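PDB 1VH5: 1,4-dihydroxy-2-naphthoyl-CoA hydrolase from Escherichia coli, which hydrolyses 1,4-dihydroxy-2-naphthoyl-CoA to 1,4-dihydroxy-2-naphthoate in menaquinone biosynthesis and also cleaves a wide range of other acyl-CoA thioesters. Local coordinates for residues T37-M42 / R101-P106; H91-R96 / K124-C129; Q114-E119 / L133-L138. All coordinates share one frame; numbering follows the deposited sequence.

Overall arrangement
All three contacts reach the antiparallel sheet of a hotdog-fold thioesterase. Contact 1 pairs strands 38-43 and 99-106; the latter's other neighbour is strand 113-121, which contact 3 joins to strand 127-138. Contacts 1 and 3, about 13 Å apart between centres, meet through probable backbone hydrogen bonds and where Cys104 SG packs on Trp116. Contact 2 ties the start of strand 127-138 to the loop after strand 81-91. It lies about 14 Å from contact 1 and about 22 Å from contact 3 between centres, yet Leu127 packs on Glu119. Along the chain, contact 1 closes before contact 3 opens; contact 2 alternates with both. Contact 2 holds substrate-binding residues directly; contact 3 packs beside substrate-binding Leu109.

Contact 1 (T37-M42 / R101-P106); sequences TLEATM and RGVCKP
Strands 38-42 and 101-106 run antiparallel at 162°, their axes approaching to 4.6 Å, with Leu38-Cys104 and Ala40-Gly102 as hydrogen-bonded pairs and Glu39-Val103 and Thr41-Arg101 as the non-hydrogen-bonded pairs next to them. Four backbone bonds join the strands, among them Gly102 N to Ala40 O at 2.8 Å. The carbonyl of Gly102 is used twice: it accepts from Ala40 N, and it also receives a CA-H...O contact from Glu39 CA at 3.1 Å.

On the face carrying Glu39, Thr41, Val103 and Arg101, a diagonal salt bridge reaches from one non-hydrogen-bonded pair to the next. Arg101 leaves its strand with CG anti to the backbone N (chi1 -178°) and then bends at chi3, which carries the guanidinium across to the neighbouring strand. There NH2 donates to Glu39 OE1 over 2.8 Å. The bond is bent, 133° at the hydrogen; OE1 lies tilted out of the guanidinium plane and the carboxylate stands steeply to it. One oxygen makes the bond, while OE2 points away. Thr41 CG2 lies over the centre of one guanidinium face, 4.0 Å from Arg101 CZ, an apolar methyl against the flat group. The hydroxyl of Thr41 is engaged elsewhere, with Glu31 and Arg99. Glu39 CG also brushes Val103 CG2 at 4.3 Å.

Leu38, Ala40 and Cys104 face the other way, onto helix 57-74: Leu38 packs on Val70, and Ala40 and Cys104 share Ile67. Cys104 CB passes 3.5 Å from Leu38 O. An apolar face against the long central helix, with a largely polar one (Glu39, Thr41, Arg101) on the side away from it, is the construction of the hotdog fold, in which the curved antiparallel sheet wraps that helix.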
loop_
_atom_site.group_PDB
_atom_site.type_symbol
_atom_site.label_atom_id
_atom_site.label_comp_id
_atom_site.label_asym_id
_atom_site.label_seq_id
_atom_site.Cartn_x
_atom_site.Cartn_y
_atom_site.Cartn_z
ATOM N N THR A 37 21.837 3.448 -0.608
ATOM C CA THR A 37 20.660 2.802 -0.028
ATOM C C THR A 37 19.976 3.758 0.910
ATOM O O THR A 37 20.587 4.682 1.434
ATOM C CB THR A 37 20.967 1.504 0.720
ATOM O OG1 THR A 37 21.871 1.765 1.792
ATOM C CG2 THR A 37 21.701 0.489 -0.162
ATOM N N LEU A 38 18.679 3.535 1.121
ATOM C CA LEU A 38 17.915 4.328 2.085
ATOM C C LEU A 38 17.086 3.376 2.950
ATOM O O LEU A 38 16.438 2.475 2.414
ATOM C CB LEU A 38 17.072 5.364 1.350
ATOM C CG LEU A 38 16.314 6.406 2.158
ATOM C CD1 LEU A 38 17.246 7.294 3.006
ATOM C CD2 LEU A 38 15.455 7.236 1.228
ATOM N N GLU A 39 17.123 3.514 4.282
ATOM C CA GLU A 39 16.348 2.628 5.158
ATOM C C GLU A 39 15.407 3.420 6.046
ATOM O O GLU A 39 15.735 4.509 6.543
ATOM C CB GLU A 39 17.235 1.785 6.090
ATOM C CG GLU A 39 18.353 1.051 5.388
ATOM C CD GLU A 39 19.245 0.253 6.325
ATOM O OE1 GLU A 39 19.026 0.288 7.564
ATOM O OE2 GLU A 39 20.165 -0.425 5.803
ATOM N N ALA A 40 14.211 2.850 6.241
ATOM C CA ALA A 40 13.251 3.396 7.185
ATOM C C ALA A 40 12.539 2.266 7.910
ATOM O O ALA A 40 12.387 1.163 7.360
ATOM C CB ALA A 40 12.276 4.273 6.501
ATOM N N THR A 41 12.076 2.536 9.131
ATOM C CA THR A 41 11.286 1.543 9.861
ATOM C C THR A 41 9.851 2.006 10.097
ATOM O O THR A 41 9.518 3.150 9.954
ATOM C CB THR A 41 11.919 1.190 11.216
ATOM O OG1 THR A 41 11.944 2.374 12.034
ATOM C CG2 THR A 41 13.350 0.692 11.056
ATOM N N MET A 42 9.004 1.048 10.470
ATOM C CA MET A 42 7.575 1.272 10.705
ATOM C C MET A 42 7.094 0.275 11.737
ATOM O O MET A 42 7.459 -0.896 11.682
ATOM C CB MET A 42 6.787 1.081 9.405
ATOM C CG MET A 42 5.256 1.277 9.471
ATOM S SD MET A 42 4.448 0.985 7.902
ATOM C CE MET A 42 4.686 -0.692 7.786
ATOM N N ARG A 101 11.652 -3.100 8.852
ATOM C CA ARG A 101 12.617 -2.200 8.218
ATOM C C ARG A 101 12.612 -2.363 6.701
ATOM O O ARG A 101 12.822 -3.472 6.209
ATOM C CB ARG A 101 14.013 -2.466 8.759
ATOM C CG ARG A 101 15.112 -1.530 8.174
ATOM C CD ARG A 101 16.527 -1.905 8.660
ATOM N NE ARG A 101 16.609 -1.718 10.096
ATOM C CZ ARG A 101 17.066 -0.624 10.673
ATOM N NH1 ARG A 101 17.032 -0.526 12.000
ATOM N NH2 ARG A 101 17.534 0.376 9.936
ATOM N N GLY A 102 12.387 -1.270 5.987
ATOM C CA GLY A 102 12.549 -1.289 4.540
ATOM C C GLY A 102 13.928 -0.814 4.134
ATOM O O GLY A 102 14.425 0.202 4.654
ATOM N N VAL A 103 14.505 -1.548 3.196
ATOM C CA VAL A 103 15.841 -1.269 2.684
ATOM C C VAL A 103 15.663 -1.050 1.180
ATOM O O VAL A 103 15.248 -1.968 0.477
ATOM C CB VAL A 103 16.837 -2.471 2.909
ATOM C CG1 VAL A 103 18.198 -2.128 2.377
ATOM C CG2 VAL A 103 16.929 -2.866 4.408
ATOM N N CYS A 104 15.948 0.162 0.712
ATOM C CA CYS A 104 15.651 0.543 -0.670
ATOM C C CYS A 104 16.975 0.741 -1.410
ATOM O O CYS A 104 17.860 1.464 -0.913
ATOM C CB CYS A 104 14.866 1.864 -0.620
ATOM S SG CYS A 104 14.492 2.621 -2.213
ATOM N N LYS A 105 17.103 0.123 -2.582
ATOM C CA LYS A 105 18.294 0.282 -3.434
ATOM C C LYS A 105 17.819 0.531 -4.895
ATOM O O LYS A 105 16.751 0.082 -5.283
ATOM C CB LYS A 105 19.171 -0.979 -3.376
ATOM C CG LYS A 105 18.710 -2.126 -4.275
ATOM C CD LYS A 105 19.731 -3.256 -4.229
ATOM C CE LYS A 105 19.321 -4.380 -5.173
ATOM N NZ LYS A 105 20.247 -5.554 -5.098
ATOM N N PRO A 106 18.590 1.237 -5.706
ATOM C CA PRO A 106 18.183 1.466 -7.094
ATOM C C PRO A 106 18.400 0.231 -7.975
ATOM O O PRO A 106 19.408 -0.471 -7.830
ATOM C CB PRO A 106 19.101 2.603 -7.540
ATOM C CG PRO A 106 20.367 2.345 -6.777
ATOM C CD PRO A 106 19.896 1.873 -5.406
#

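Contact 2 (H91-R96 / K124-C129); sequences HVRSAR and KGRLCC
Arg93 reaches over the start of the 127-138 strand and crosses Arg126 obliquely, with the two guanidinium planes lying flat on each other. Its CB sits 3.4 Å from Leu127 O. With CG anti to the backbone N (chi1 176°), the chain runs out to CD, which meets Arg126 CB and NE, and there bends at chi3 (-71°), turning the guanidinium over Arg126. NE passes 3.7 Å from Arg126 CB and, in the guanidinium plane, donates to a water that in turn donates to Leu127 O. CZ has Arg126 CD over it, and at the end NH2 lies 3.7 Å from Arg126 NH2. The two groups form an offset, nearly parallel stack, planes 7° apart. Asp122 forms a salt bridge with Arg126 NE and also touches the Arg93 side chain, and its charge probably helps to balance theirs; Lys124 CD covers the opposite face of the Arg126 guanidinium. With an alanine here in place of Arg126, Arg93 is likely to lose the flat group that covers one face of its guanidinium, and Asp122 its salt-bridge partner.

Where strand 127-138 begins, a classic beta bulge sets Cys128 and Cys129 together against Ile120 of strand 113-121. Cys128 O takes two backbone donors from the same face of its plane: Val92 N at 2.9 Å and, longer, Arg93 N at 3.3 Å. This ties Val92 and Arg93, in the middle of the substrate-binding run His91 to Ser94, to the hotdog sheet. Val92 CG2 packs on Leu127 CG at 3.9 Å. Cys129 SG approaches His91 ND1 obliquely, at 3.8 Å, while His91 NE2 hydrogen-bonds to Glu65 of the second subunit, the inferred nucleophile or proton acceptor.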
loop_
_atom_site.group_PDB
_atom_site.type_symbol
_atom_site.label_atom_id
_atom_site.label_comp_id
_atom_site.label_asym_id
_atom_site.label_seq_id
_atom_site.Cartn_x
_atom_site.Cartn_y
_atom_site.Cartn_z
ATOM N N HIS A 91 4.197 -10.657 -0.736
ATOM C CA HIS A 91 4.145 -10.780 0.728
ATOM C C HIS A 91 4.595 -12.189 1.089
ATOM O O HIS A 91 3.893 -13.166 0.824
ATOM C CB HIS A 91 2.682 -10.585 1.182
ATOM C CG HIS A 91 2.100 -9.254 0.809
ATOM N ND1 HIS A 91 2.705 -8.056 1.128
ATOM C CD2 HIS A 91 0.946 -8.942 0.172
ATOM C CE1 HIS A 91 1.964 -7.058 0.679
ATOM N NE2 HIS A 91 0.882 -7.571 0.111
ATOM N N VAL A 92 5.801 -12.312 1.636
ATOM C CA VAL A 92 6.386 -13.647 1.852
ATOM C C VAL A 92 6.366 -14.160 3.265
ATOM O O VAL A 92 6.450 -15.374 3.478
ATOM C CB VAL A 92 7.774 -13.822 1.247
ATOM C CG1 VAL A 92 7.694 -13.757 -0.280
ATOM C CG2 VAL A 92 8.723 -12.809 1.785
ATOM N N ARG A 93 6.259 -13.257 4.234
ATOM C CA ARG A 93 6.173 -13.664 5.627
ATOM C C ARG A 93 5.400 -12.609 6.400
ATOM O O ARG A 93 5.550 -11.406 6.152
ATOM C CB ARG A 93 7.585 -13.819 6.201
ATOM C CG ARG A 93 7.649 -14.148 7.723
ATOM C CD ARG A 93 9.070 -14.194 8.284
ATOM N NE ARG A 93 9.831 -15.355 7.831
ATOM C CZ ARG A 93 9.808 -16.546 8.429
ATOM N NH1 ARG A 93 10.537 -17.539 7.942
ATOM N NH2 ARG A 93 9.046 -16.746 9.496
ATOM N N SER A 94 4.563 -13.051 7.329
ATOM C CA SER A 94 3.824 -12.124 8.181
ATOM C C SER A 94 4.697 -11.546 9.266
ATOM O O SER A 94 5.784 -12.062 9.559
ATOM C CB SER A 94 2.618 -12.837 8.781
ATOM O OG SER A 94 3.056 -13.850 9.678
ATOM N N ALA A 95 4.257 -10.428 9.830
ATOM C CA ALA A 95 4.924 -9.838 10.995
ATOM C C ALA A 95 3.829 -9.461 11.997
ATOM O O ALA A 95 2.710 -9.162 11.598
ATOM C CB ALA A 95 5.733 -8.629 10.600
ATOM N N ARG A 96 4.140 -9.474 13.290
ATOM C CA ARG A 96 3.092 -9.280 14.279
ATOM C C ARG A 96 3.453 -8.315 15.386
ATOM O O ARG A 96 2.588 -7.938 16.167
ATOM C CB ARG A 96 2.668 -10.625 14.879
ATOM C CG ARG A 96 3.664 -11.206 15.912
ATOM C CD ARG A 96 3.292 -10.838 17.343
ATOM N NE ARG A 96 3.632 -11.838 18.356
ATOM C CZ ARG A 96 3.458 -11.644 19.661
ATOM N NH1 ARG A 96 3.792 -12.591 20.531
ATOM N NH2 ARG A 96 2.943 -10.495 20.099
ATOM N N LYS A 124 14.042 -9.810 13.281
ATOM C CA LYS A 124 14.969 -10.927 13.202
ATOM C C LYS A 124 15.697 -11.015 11.862
ATOM O O LYS A 124 16.417 -11.986 11.610
ATOM C CB LYS A 124 14.246 -12.253 13.494
ATOM C CG LYS A 124 13.905 -12.458 14.980
ATOM C CD LYS A 124 13.082 -13.732 15.214
ATOM C CE LYS A 124 12.507 -13.765 16.639
ATOM N NZ LYS A 124 11.461 -14.819 16.820
ATOM N N GLY A 125 15.474 -10.030 10.984
ATOM C CA GLY A 125 16.171 -9.975 9.716
ATOM C C GLY A 125 15.540 -10.855 8.648
ATOM O O GLY A 125 16.137 -11.104 7.600
ATOM N N ARG A 126 14.333 -11.356 8.908
ATOM C CA ARG A 126 13.642 -12.194 7.921
ATOM C C ARG A 126 12.852 -11.341 6.922
ATOM O O ARG A 126 12.132 -10.413 7.287
ATOM C CB ARG A 126 12.712 -13.166 8.627
ATOM C CG ARG A 126 13.437 -13.886 9.775
ATOM C CD ARG A 126 12.562 -14.878 10.467
ATOM N NE ARG A 126 11.506 -14.216 11.224
ATOM C CZ ARG A 126 10.793 -14.792 12.185
ATOM N NH1 ARG A 126 9.862 -14.090 12.803
ATOM N NH2 ARG A 126 11.000 -16.068 12.522
ATOM N N LEU A 127 12.993 -11.675 5.650
ATOM C CA LEU A 127 12.268 -10.980 4.591
ATOM C C LEU A 127 10.779 -11.205 4.736
ATOM O O LEU A 127 10.319 -12.345 4.836
ATOM C CB LEU A 127 12.722 -11.505 3.245
ATOM C CG LEU A 127 12.124 -10.825 2.010
ATOM C CD1 LEU A 127 12.595 -9.379 1.885
ATOM C CD2 LEU A 127 12.456 -11.650 0.760
ATOM N N CYS A 128 10.035 -10.115 4.775
ATOM C CA CYS A 128 8.587 -10.223 4.863
ATOM C C CYS A 128 7.889 -9.746 3.589
ATOM O O CYS A 128 6.796 -10.189 3.280
ATOM C CB CYS A 128 8.059 -9.374 6.024
ATOM S SG CYS A 128 8.560 -10.041 7.638
ATOM N N CYS A 129 8.470 -8.775 2.887
ATOM C CA CYS A 129 7.830 -8.264 1.677
ATOM C C CYS A 129 8.950 -7.820 0.716
ATOM O O CYS A 129 9.911 -7.187 1.141
ATOM C CB CYS A 129 6.914 -7.082 2.035
ATOM S SG CYS A 129 6.070 -6.284 0.629
HETATM O O HOH W 1 11.228 -14.875 5.209
HETATM O O HOH W 2 7.827 -11.812 11.344
#

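Contact 3 (Q114-E119 / L133-L138); sequences QVWQIE and LTTAIL
Backbone bonds join Gln114 with Thr135 and Trp116 with Leu133, two hydrogen-bonded pairs flanking the non-hydrogen-bonded Val115-Thr134. The bond from Trp116 N to Leu133 O is 2.8 Å long and nearly straight, 167° at the hydrogen.

The polar side chains centre on Gln114 OE1, which accepts twice, from opposite faces of its amide plane. Thr135 OG1 donates over 2.8 Å across the strands; from within the same strand Trp116 NE1 donates over 3.1 Å, the oxygen lying in the indole plane. Thr135 OG1 stands between its backbone N and carbonyl carbon (chi1 64°), a turn that sends it toward Gln114. With Gln114 NE2 bonded to Gly72 O, both ends of the buried amide are held and its rotation is fixed.

Apolar contacts lie alongside. Ile137 CD1 meets Gln114 CG at 4.0 Å, and Leu133 CB touches Ile118 CD1 at 4.2 Å and, less closely, Trp116 CB. On the other face Val115 and Thr134 stand side by side.

The two strands form an antiparallel beta hairpin of the hotdog fold. On its buried face Trp116 packs on substrate-binding Leu109, and Leu133 lies about 4 Å from Glu65, the probable nucleophile or proton acceptor, between side chains.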
loop_
_atom_site.group_PDB
_atom_site.type_symbol
_atom_site.label_atom_id
_atom_site.label_comp_id
_atom_site.label_asym_id
_atom_site.label_seq_id
_atom_site.Cartn_x
_atom_site.Cartn_y
_atom_site.Cartn_z
ATOM N N GLN A 114 12.952 5.803 -13.133
ATOM C CA GLN A 114 13.765 5.099 -12.149
ATOM C C GLN A 114 13.025 3.831 -11.750
ATOM O O GLN A 114 11.786 3.763 -11.815
ATOM C CB GLN A 114 13.997 5.942 -10.878
ATOM C CG GLN A 114 14.442 7.358 -11.144
ATOM C CD GLN A 114 14.298 8.219 -9.915
ATOM O OE1 GLN A 114 13.390 8.015 -9.091
ATOM N NE2 GLN A 114 15.184 9.224 -9.786
ATOM N N VAL A 115 13.784 2.851 -11.305
ATOM C CA VAL A 115 13.204 1.675 -10.678
ATOM C C VAL A 115 13.939 1.416 -9.379
ATOM O O VAL A 115 15.175 1.390 -9.351
ATOM C CB VAL A 115 13.302 0.438 -11.593
ATOM C CG1 VAL A 115 12.684 -0.841 -10.920
ATOM C CG2 VAL A 115 12.656 0.737 -12.966
ATOM N N TRP A 116 13.161 1.257 -8.304
ATOM C CA TRP A 116 13.680 1.065 -6.959
ATOM C C TRP A 116 13.233 -0.307 -6.465
ATOM O O TRP A 116 12.075 -0.701 -6.708
ATOM C CB TRP A 116 13.099 2.162 -6.053
ATOM C CG TRP A 116 13.627 3.519 -6.377
ATOM C CD1 TRP A 116 13.078 4.459 -7.178
ATOM C CD2 TRP A 116 14.902 4.020 -5.990
ATOM N NE1 TRP A 116 13.899 5.570 -7.263
ATOM C CE2 TRP A 116 15.044 5.302 -6.564
ATOM C CE3 TRP A 116 15.950 3.507 -5.203
ATOM C CZ2 TRP A 116 16.175 6.101 -6.358
ATOM C CZ3 TRP A 116 17.083 4.312 -4.984
ATOM C CH2 TRP A 116 17.175 5.595 -5.567
ATOM N N GLN A 117 14.114 -1.017 -5.761
ATOM C CA GLN A 117 13.740 -2.261 -5.091
ATOM C C GLN A 117 13.707 -1.974 -3.591
ATOM O O GLN A 117 14.684 -1.448 -3.005
ATOM C CB GLN A 117 14.740 -3.344 -5.412
ATOM C CG GLN A 117 14.397 -4.755 -4.847
ATOM C CD GLN A 117 15.254 -5.811 -5.539
ATOM O OE1 GLN A 117 14.975 -6.218 -6.663
ATOM N NE2 GLN A 117 16.317 -6.190 -4.905
ATOM N N ILE A 118 12.592 -2.314 -2.936
ATOM C CA ILE A 118 12.527 -2.156 -1.500
ATOM C C ILE A 118 12.198 -3.513 -0.878
ATOM O O ILE A 118 11.152 -4.118 -1.177
ATOM C CB ILE A 118 11.493 -1.114 -1.039
ATOM C CG1 ILE A 118 11.620 0.225 -1.789
ATOM C CG2 ILE A 118 11.640 -0.967 0.503
ATOM C CD1 ILE A 118 10.860 0.273 -3.125
ATOM N N GLU A 119 13.092 -3.991 -0.003
ATOM C CA GLU A 119 12.849 -5.228 0.728
ATOM C C GLU A 119 12.538 -4.859 2.176
ATOM O O GLU A 119 13.193 -3.979 2.762
ATOM C CB GLU A 119 14.064 -6.162 0.646
ATOM C CG GLU A 119 14.309 -6.779 -0.733
ATOM C CD GLU A 119 15.544 -7.690 -0.763
ATOM O OE1 GLU A 119 16.561 -7.384 -0.082
ATOM O OE2 GLU A 119 15.518 -8.725 -1.472
ATOM N N LEU A 133 9.255 -0.280 -7.223
ATOM C CA LEU A 133 8.570 0.950 -7.560
ATOM C C LEU A 133 9.197 1.516 -8.808
ATOM O O LEU A 133 10.424 1.645 -8.877
ATOM C CB LEU A 133 8.730 1.945 -6.385
ATOM C CG LEU A 133 8.201 3.361 -6.646
ATOM C CD1 LEU A 133 6.676 3.451 -6.799
ATOM C CD2 LEU A 133 8.744 4.388 -5.584
ATOM N N THR A 134 8.365 1.843 -9.795
ATOM C CA THR A 134 8.782 2.565 -10.983
ATOM C C THR A 134 8.318 3.995 -10.904
ATOM O O THR A 134 7.125 4.213 -10.666
ATOM C CB THR A 134 8.214 1.865 -12.236
ATOM O OG1 THR A 134 8.691 0.516 -12.285
ATOM C CG2 THR A 134 8.672 2.559 -13.536
ATOM N N THR A 135 9.234 4.952 -11.135
ATOM C CA THR A 135 8.874 6.380 -11.155
ATOM C C THR A 135 9.223 6.994 -12.480
ATOM O O THR A 135 10.078 6.494 -13.214
ATOM C CB THR A 135 9.661 7.151 -10.097
ATOM O OG1 THR A 135 11.062 7.098 -10.438
ATOM C CG2 THR A 135 9.493 6.542 -8.706
ATOM N N ALA A 136 8.536 8.078 -12.777
ATOM C CA ALA A 136 8.936 8.967 -13.876
ATOM C C ALA A 136 9.533 10.248 -13.305
ATOM O O ALA A 136 9.062 10.772 -12.295
ATOM C CB ALA A 136 7.757 9.301 -14.750
ATOM N N ILE A 137 10.556 10.750 -13.986
ATOM C CA ILE A 137 11.128 12.036 -13.624
ATOM C C ILE A 137 10.381 13.154 -14.345
ATOM O O ILE A 137 10.104 13.042 -15.534
ATOM C CB ILE A 137 12.604 12.013 -13.945
ATOM C CG1 ILE A 137 13.308 10.936 -13.069
ATOM C CG2 ILE A 137 13.250 13.421 -13.699
ATOM C CD1 ILE A 137 14.692 10.549 -13.509
ATOM N N LEU A 138 10.003 14.195 -13.596
ATOM C CA LEU A 138 9.298 15.359 -14.140
ATOM C C LEU A 138 10.188 16.587 -14.029
ATOM O O LEU A 138 10.829 16.823 -12.975
ATOM C CB LEU A 138 8.006 15.573 -13.364
ATOM C CG LEU A 138 6.879 14.578 -13.700
ATOM C CD1 LEU A 138 5.548 15.108 -13.260
ATOM C CD2 LEU A 138 6.812 14.235 -15.176
#